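Local coordinates for takeout-like protein 1 (Epiphyas postvittana, PDB 4G0S) that probably binds and carries small hydrophobic ligands in an internal tunnel, at residues Ala91-His96 against Met114-Lys119; Ile121-Val126 against Tyr146-Asp151. One frame throughout, in Å; residues are numbered along the deposited sequence.

How the interactions relate
Both contacts lie along strand 113-133, which pairs with strand 82-100 in interaction 1 and with strand 139-153 in interaction 2; their centres are about 18 Å apart. M114-K119 ends where the chain turns a corner, and I121-V126 follows one residue later, so the strand serves two parts of one curled antiparallel sheet. The same myristic acid bridges them: L116 and L118 of interaction 1 touch its hydrocarbon chain, while I121 of interaction 2 meets it nearer the carboxyl end. A second myristic acid sits near interaction 2, about 6 Å from the L125 side chain.

Interaction 1: residues Ala91-His96 against Met114-Lys119; sequences ATVKGH and MKLKLK. With MYR (myristic acid), chain D.
V93 and L116 face each other across an antiparallel strand pair in the curled sheet of this juvenile hormone-binding-type fold, and exchange two backbone hydrogen bonds. The one from L116 N to V93 O measures 2.9 Å and is almost straight at 174°. M114 N gives a bond to G95 O, whereas the return bond from G95 N is weak; L118 N reaches A91 O at 2.7 Å. Apolar groups gather on the face carrying V93, L116, L118 and M114, the side turned to the ligand. V93 has CG1 anti to the backbone N (chi1 175°), which carries this methyl to M114 CE at 3.7 Å, and its CB lies beside L116 CD1. L116 CD1 also meets C10 of the myristic acid at 3.7 Å, and L118 CD1 presses on C6 at 3.3 Å, so both leucines line the fatty-acid chain. On the other face, with the lysines, T92 lays CG2 against K115 CG at 3.8 Å. K94 and K115 run alongside each other, K94 CE to K115 CD at 3.9 Å; K94 NZ and K115 NZ, of like charge, stay 5.0 Å apart. Strand 54-77 flanks A91-H96 through backbone bonds of T92 and K94, and strand 155-160 borders M114-K119, with L116 on F158 and L118 on A156.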
loop_
_atom_site.group_PDB
_atom_site.type_symbol
_atom_site.label_atom_id
_atom_site.label_comp_id
_atom_site.label_asym_id
_atom_site.label_seq_id
_atom_site.Cartn_x
_atom_site.Cartn_y
_atom_site.Cartn_z
ATOM N N ALA A 91 6.075 4.075 -6.824
ATOM C CA ALA A 91 6.649 3.490 -5.622
ATOM C C ALA A 91 7.924 2.670 -5.837
ATOM O O ALA A 91 8.266 2.227 -6.971
ATOM C CB ALA A 91 5.605 2.657 -4.895
ATOM N N THR A 92 8.669 2.518 -4.745
ATOM C CA THR A 92 9.740 1.541 -4.730
ATOM C C THR A 92 9.522 0.533 -3.601
ATOM O O THR A 92 9.037 0.891 -2.576
ATOM C CB THR A 92 11.109 2.234 -4.633
ATOM O OG1 THR A 92 11.298 3.059 -5.793
ATOM C CG2 THR A 92 12.209 1.191 -4.614
ATOM N N VAL A 93 9.853 -0.727 -3.825
ATOM C CA VAL A 93 9.672 -1.797 -2.832
ATOM C C VAL A 93 10.998 -2.498 -2.698
ATOM O O VAL A 93 11.470 -3.102 -3.654
ATOM C CB VAL A 93 8.618 -2.862 -3.266
ATOM C CG1 VAL A 93 8.548 -4.025 -2.260
ATOM C CG2 VAL A 93 7.265 -2.224 -3.479
ATOM N N LYS A 94 11.570 -2.447 -1.508
ATOM C CA LYS A 94 12.868 -3.020 -1.276
ATOM C C LYS A 94 12.783 -4.112 -0.220
ATOM O O LYS A 94 11.791 -4.188 0.511
ATOM C CB LYS A 94 13.863 -1.935 -0.836
ATOM C CG LYS A 94 14.296 -0.990 -1.958
ATOM C CD LYS A 94 15.115 0.196 -1.437
ATOM C CE LYS A 94 15.596 1.092 -2.600
ATOM N NZ LYS A 94 16.435 2.258 -2.145
ATOM N N GLY A 95 13.820 -4.943 -0.155
ATOM C CA GLY A 95 14.009 -5.827 0.986
ATOM C C GLY A 95 14.791 -7.068 0.620
ATOM O O GLY A 95 15.195 -7.258 -0.527
ATOM N N HIS A 96 15.028 -7.901 1.627
ATOM C CA HIS A 96 15.687 -9.163 1.437
ATOM C C HIS A 96 14.715 -10.178 0.895
ATOM O O HIS A 96 13.666 -10.415 1.499
ATOM C CB HIS A 96 16.272 -9.620 2.777
ATOM C CG HIS A 96 17.278 -10.726 2.635
ATOM N ND1 HIS A 96 18.585 -10.481 2.485
ATOM C CD2 HIS A 96 17.129 -12.092 2.567
ATOM C CE1 HIS A 96 19.240 -11.634 2.350
ATOM N NE2 HIS A 96 18.351 -12.617 2.382
ATOM N N MET A 114 16.209 -7.079 -3.393
ATOM C CA MET A 114 15.248 -6.686 -4.415
ATOM C C MET A 114 15.098 -5.175 -4.370
ATOM O O MET A 114 15.148 -4.572 -3.317
ATOM C CB MET A 114 13.879 -7.291 -4.081
ATOM C CG MET A 114 12.798 -6.909 -5.063
ATOM S SD MET A 114 11.329 -7.904 -4.885
ATOM C CE MET A 114 10.313 -6.844 -3.860
ATOM N N LYS A 115 14.909 -4.586 -5.535
ATOM C CA LYS A 115 14.407 -3.215 -5.695
ATOM C C LYS A 115 13.406 -3.273 -6.826
ATOM O O LYS A 115 13.806 -3.465 -7.978
ATOM C CB LYS A 115 15.539 -2.239 -6.102
ATOM C CG LYS A 115 15.000 -0.825 -6.280
ATOM C CD LYS A 115 16.052 0.266 -6.369
ATOM C CE LYS A 115 15.340 1.550 -6.805
ATOM N NZ LYS A 115 16.369 2.559 -7.172
ATOM N N LEU A 116 12.105 -3.148 -6.517
ATOM C CA LEU A 116 11.088 -3.039 -7.584
ATOM C C LEU A 116 10.795 -1.594 -7.712
ATOM O O LEU A 116 10.666 -0.926 -6.711
ATOM C CB LEU A 116 9.744 -3.635 -7.173
ATOM C CG LEU A 116 9.172 -5.012 -7.260
ATOM C CD1 LEU A 116 7.849 -4.875 -6.546
ATOM C CD2 LEU A 116 9.002 -5.427 -8.729
ATOM N N LYS A 117 10.591 -1.119 -8.928
ATOM C CA LYS A 117 10.153 0.268 -9.138
ATOM C C LYS A 117 8.845 0.227 -9.861
ATOM O O LYS A 117 8.771 -0.294 -10.987
ATOM C CB LYS A 117 11.132 0.998 -10.051
ATOM C CG LYS A 117 12.198 1.767 -9.350
ATOM C CD LYS A 117 12.566 2.973 -10.215
ATOM C CE LYS A 117 14.073 3.202 -10.285
ATOM N NZ LYS A 117 14.481 4.003 -11.495
ATOM N N LEU A 118 7.824 0.799 -9.233
ATOM C CA LEU A 118 6.485 0.863 -9.791
ATOM C C LEU A 118 6.189 2.236 -10.384
ATOM O O LEU A 118 6.444 3.253 -9.754
ATOM C CB LEU A 118 5.461 0.497 -8.726
ATOM C CG LEU A 118 5.684 -0.900 -8.140
ATOM C CD1 LEU A 118 4.641 -1.161 -7.068
ATOM C CD2 LEU A 118 5.641 -1.962 -9.246
ATOM N N LYS A 119 5.653 2.253 -11.598
ATOM C CA LYS A 119 5.484 3.513 -12.342
ATOM C C LYS A 119 3.997 3.709 -12.590
ATOM O O LYS A 119 3.391 2.980 -13.335
ATOM C CB LYS A 119 6.330 3.479 -13.642
ATOM C CG LYS A 119 6.385 4.762 -14.451
ATOM C CD LYS A 119 7.474 5.729 -13.994
ATOM C CE LYS A 119 7.299 7.071 -14.707
ATOM N NZ LYS A 119 6.120 7.768 -14.105
HETATM C C1 MYR D . 1.497 -0.224 -3.018
HETATM O O1 MYR D . 1.719 0.443 -4.047
HETATM O O2 MYR D . 1.030 0.361 -2.009
HETATM C C2 MYR D . 1.766 -1.738 -2.987
HETATM C C3 MYR D . 2.700 -2.341 -4.062
HETATM C C4 MYR D . 2.015 -3.058 -5.230
HETATM C C5 MYR D . 2.639 -4.393 -5.689
HETATM C C6 MYR D . 3.566 -4.321 -6.915
HETATM C C7 MYR D . 3.399 -5.508 -7.851
HETATM C C8 MYR D . 4.619 -5.810 -8.712
HETATM C C9 MYR D . 4.934 -7.310 -8.759
HETATM C C10 MYR D . 5.824 -7.750 -7.604
HETATM C C11 MYR D . 5.867 -9.265 -7.418
HETATM C C12 MYR D . 7.232 -9.746 -6.963
HETATM C C13 MYR D . 7.655 -10.926 -7.858
HETATM C C14 MYR D . 9.107 -11.317 -7.693
#

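Interaction 2: residues Ile121-Val126 against Tyr146-Asp151; sequences IHIHLV and YTVTFD. With MYR (myristic acid), chain D.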
loop_
_atom_site.group_PDB
_atom_site.type_symbol
_atom_site.label_atom_id
_atom_site.label_comp_id
_atom_site.label_asym_id
_atom_site.label_seq_id
_atom_site.Cartn_x
_atom_site.Cartn_y
_atom_site.Cartn_z
ATOM N N ILE A 121 1.336 3.383 -10.252
ATOM C CA ILE A 121 0.430 2.368 -9.684
ATOM C C ILE A 121 -0.873 2.932 -9.167
ATOM O O ILE A 121 -0.901 3.790 -8.274
ATOM C CB ILE A 121 1.082 1.359 -8.679
ATOM C CG1 ILE A 121 0.042 0.301 -8.241
ATOM C CG2 ILE A 121 1.783 2.051 -7.507
ATOM C CD1 ILE A 121 0.602 -0.857 -7.415
ATOM N N HIS A 122 -1.969 2.422 -9.716
ATOM C CA HIS A 122 -3.285 2.884 -9.304
ATOM C C HIS A 122 -3.873 1.943 -8.310
ATOM O O HIS A 122 -3.689 0.722 -8.384
ATOM C CB HIS A 122 -4.193 3.144 -10.516
ATOM C CG HIS A 122 -3.888 4.459 -11.213
ATOM N ND1 HIS A 122 -4.778 5.494 -11.262
ATOM C CD2 HIS A 122 -2.738 4.905 -11.844
ATOM C CE1 HIS A 122 -4.227 6.525 -11.895
ATOM N NE2 HIS A 122 -2.978 6.170 -12.262
ATOM N N ILE A 123 -4.563 2.514 -7.333
ATOM C CA ILE A 123 -5.105 1.744 -6.220
ATOM C C ILE A 123 -6.540 2.139 -6.086
ATOM O O ILE A 123 -6.913 3.340 -6.250
ATOM C CB ILE A 123 -4.406 2.064 -4.888
ATOM C CG1 ILE A 123 -2.872 2.046 -5.022
ATOM C CG2 ILE A 123 -4.831 1.097 -3.791
ATOM C CD1 ILE A 123 -2.293 0.666 -4.959
ATOM N N HIS A 124 -7.354 1.126 -5.815
ATOM C CA HIS A 124 -8.738 1.339 -5.458
ATOM C C HIS A 124 -8.963 0.731 -4.117
ATOM O O HIS A 124 -8.955 -0.485 -3.992
ATOM C CB HIS A 124 -9.671 0.740 -6.498
ATOM C CG HIS A 124 -11.111 1.079 -6.259
ATOM N ND1 HIS A 124 -11.680 2.219 -6.739
ATOM C CD2 HIS A 124 -12.095 0.412 -5.534
ATOM C CE1 HIS A 124 -12.968 2.266 -6.337
ATOM N NE2 HIS A 124 -13.211 1.169 -5.573
ATOM N N LEU A 125 -9.064 1.586 -3.091
ATOM C CA LEU A 125 -9.269 1.143 -1.710
ATOM C C LEU A 125 -10.704 1.406 -1.235
ATOM O O LEU A 125 -11.207 2.537 -1.339
ATOM C CB LEU A 125 -8.258 1.796 -0.762
ATOM C CG LEU A 125 -8.432 1.493 0.731
ATOM C CD1 LEU A 125 -7.940 0.097 1.077
ATOM C CD2 LEU A 125 -7.720 2.557 1.558
ATOM N N VAL A 126 -11.362 0.330 -0.757
ATOM C CA VAL A 126 -12.738 0.373 -0.287
ATOM C C VAL A 126 -12.675 -0.091 1.143
ATOM O O VAL A 126 -12.097 -1.192 1.454
ATOM C CB VAL A 126 -13.674 -0.571 -1.071
ATOM C CG1 VAL A 126 -15.067 -0.658 -0.411
ATOM C CG2 VAL A 126 -13.754 -0.161 -2.535
ATOM N N TYR A 146 -11.655 -3.884 4.738
ATOM C CA TYR A 146 -11.295 -3.247 3.477
ATOM C C TYR A 146 -11.097 -4.270 2.361
ATOM O O TYR A 146 -10.725 -5.403 2.609
ATOM C CB TYR A 146 -10.024 -2.357 3.636
ATOM C CG TYR A 146 -8.797 -3.143 3.917
ATOM C CD1 TYR A 146 -7.976 -3.612 2.860
ATOM C CD2 TYR A 146 -8.458 -3.505 5.225
ATOM C CE1 TYR A 146 -6.860 -4.391 3.123
ATOM C CE2 TYR A 146 -7.323 -4.252 5.487
ATOM C CZ TYR A 146 -6.543 -4.705 4.436
ATOM O OH TYR A 146 -5.424 -5.473 4.700
ATOM N N THR A 147 -11.329 -3.837 1.137
ATOM C CA THR A 147 -10.882 -4.525 -0.062
ATOM C C THR A 147 -9.884 -3.574 -0.687
ATOM O O THR A 147 -10.049 -2.342 -0.562
ATOM C CB THR A 147 -12.046 -4.708 -1.053
ATOM O OG1 THR A 147 -12.477 -3.408 -1.536
ATOM C CG2 THR A 147 -13.226 -5.361 -0.365
ATOM N N VAL A 148 -8.889 -4.115 -1.393
ATOM C CA VAL A 148 -8.022 -3.300 -2.242
ATOM C C VAL A 148 -7.729 -3.958 -3.624
ATOM O O VAL A 148 -7.487 -5.152 -3.685
ATOM C CB VAL A 148 -6.724 -2.906 -1.481
ATOM C CG1 VAL A 148 -5.834 -4.111 -1.233
ATOM C CG2 VAL A 148 -5.976 -1.813 -2.221
ATOM N N THR A 149 -7.747 -3.169 -4.707
ATOM C CA THR A 149 -7.365 -3.635 -6.074
ATOM C C THR A 149 -6.256 -2.699 -6.632
ATOM O O THR A 149 -6.145 -1.551 -6.225
ATOM C CB THR A 149 -8.552 -3.618 -7.080
ATOM O OG1 THR A 149 -9.231 -2.349 -6.992
ATOM C CG2 THR A 149 -9.579 -4.793 -6.875
ATOM N N PHE A 150 -5.432 -3.196 -7.543
ATOM C CA PHE A 150 -4.329 -2.402 -8.074
ATOM C C PHE A 150 -4.121 -2.518 -9.588
ATOM O O PHE A 150 -4.774 -3.290 -10.259
ATOM C CB PHE A 150 -3.056 -2.711 -7.340
ATOM C CG PHE A 150 -2.473 -4.064 -7.664
ATOM C CD1 PHE A 150 -1.477 -4.188 -8.608
ATOM C CD2 PHE A 150 -2.923 -5.203 -7.001
ATOM C CE1 PHE A 150 -0.923 -5.413 -8.884
ATOM C CE2 PHE A 150 -2.378 -6.442 -7.285
ATOM C CZ PHE A 150 -1.375 -6.541 -8.237
ATOM N N ASP A 151 -3.175 -1.754 -10.112
ATOM C CA ASP A 151 -3.063 -1.561 -11.521
ATOM C C ASP A 151 -1.778 -0.771 -11.763
ATOM O O ASP A 151 -1.763 0.470 -11.676
ATOM C CB ASP A 151 -4.251 -0.710 -11.957
ATOM C CG ASP A 151 -4.324 -0.516 -13.445
ATOM O OD1 ASP A 151 -3.668 -1.274 -14.191
ATOM O OD2 ASP A 151 -5.068 0.404 -13.870
HETATM C C1 MYR D . 1.497 -0.224 -3.018
HETATM O O1 MYR D . 1.719 0.443 -4.047
HETATM O O2 MYR D . 1.030 0.361 -2.009
HETATM C C2 MYR D . 1.766 -1.738 -2.987
HETATM C C3 MYR D . 2.700 -2.341 -4.062
HETATM C C4 MYR D . 2.015 -3.058 -5.230
HETATM C C5 MYR D . 2.639 -4.393 -5.689
HETATM C C6 MYR D . 3.566 -4.321 -6.915
HETATM C C7 MYR D . 3.399 -5.508 -7.851
HETATM C C8 MYR D . 4.619 -5.810 -8.712
HETATM C C9 MYR D . 4.934 -7.310 -8.759
HETATM C C10 MYR D . 5.824 -7.750 -7.604
HETATM C C11 MYR D . 5.867 -9.265 -7.418
HETATM C C12 MYR D . 7.232 -9.746 -6.963
HETATM C C13 MYR D . 7.655 -10.926 -7.858
HETATM C C14 MYR D . 9.107 -11.317 -7.693
#
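The beta hairpin of strands 113-133 and 139-153 brings I121-V126 against Y146-D151 in antiparallel register, part of the curled sheet around the bound fatty acid. H124 and T149 exchange backbone bonds, and V126 and T147 do the same; T147 N to V126 O spans 2.8 Å. H122 N points straight at D151 O (2.8 Å, 179° at the hydrogen), yet approaches from above the carbonyl plane, 38° out of it. On the inner face, I123 CG2 meets V148 CG2 at 3.5 Å, tighter than usual for two methyls. L125 extends CD1 to V148 CB and to Y146 CB, 4.1 Å from each. I121, with CG1 anti to the backbone N (chi1 -176°), sends CD1 to F150 CB and onward to C4 of the myristic acid at 3.4 Å. On the outer face, T149 OG1 lies 3.2 Å from H124 CB, and T147 OG1 lies 3.1 Å from V126 CB; each threonine stands alongside its partner, pointing the same way. D151 forms salt bridges with K153 and K183, while the H122 ring stacks on H88. Helix 191-211 packs on part of the inner face, M194 touching I123 and V148. The faces thus differ in chemistry: I121 and, more loosely, I123 and the F150 ring border the carboxyl end of the lipid with apolar groups, whereas the reverse is mostly polar, V126 excepted.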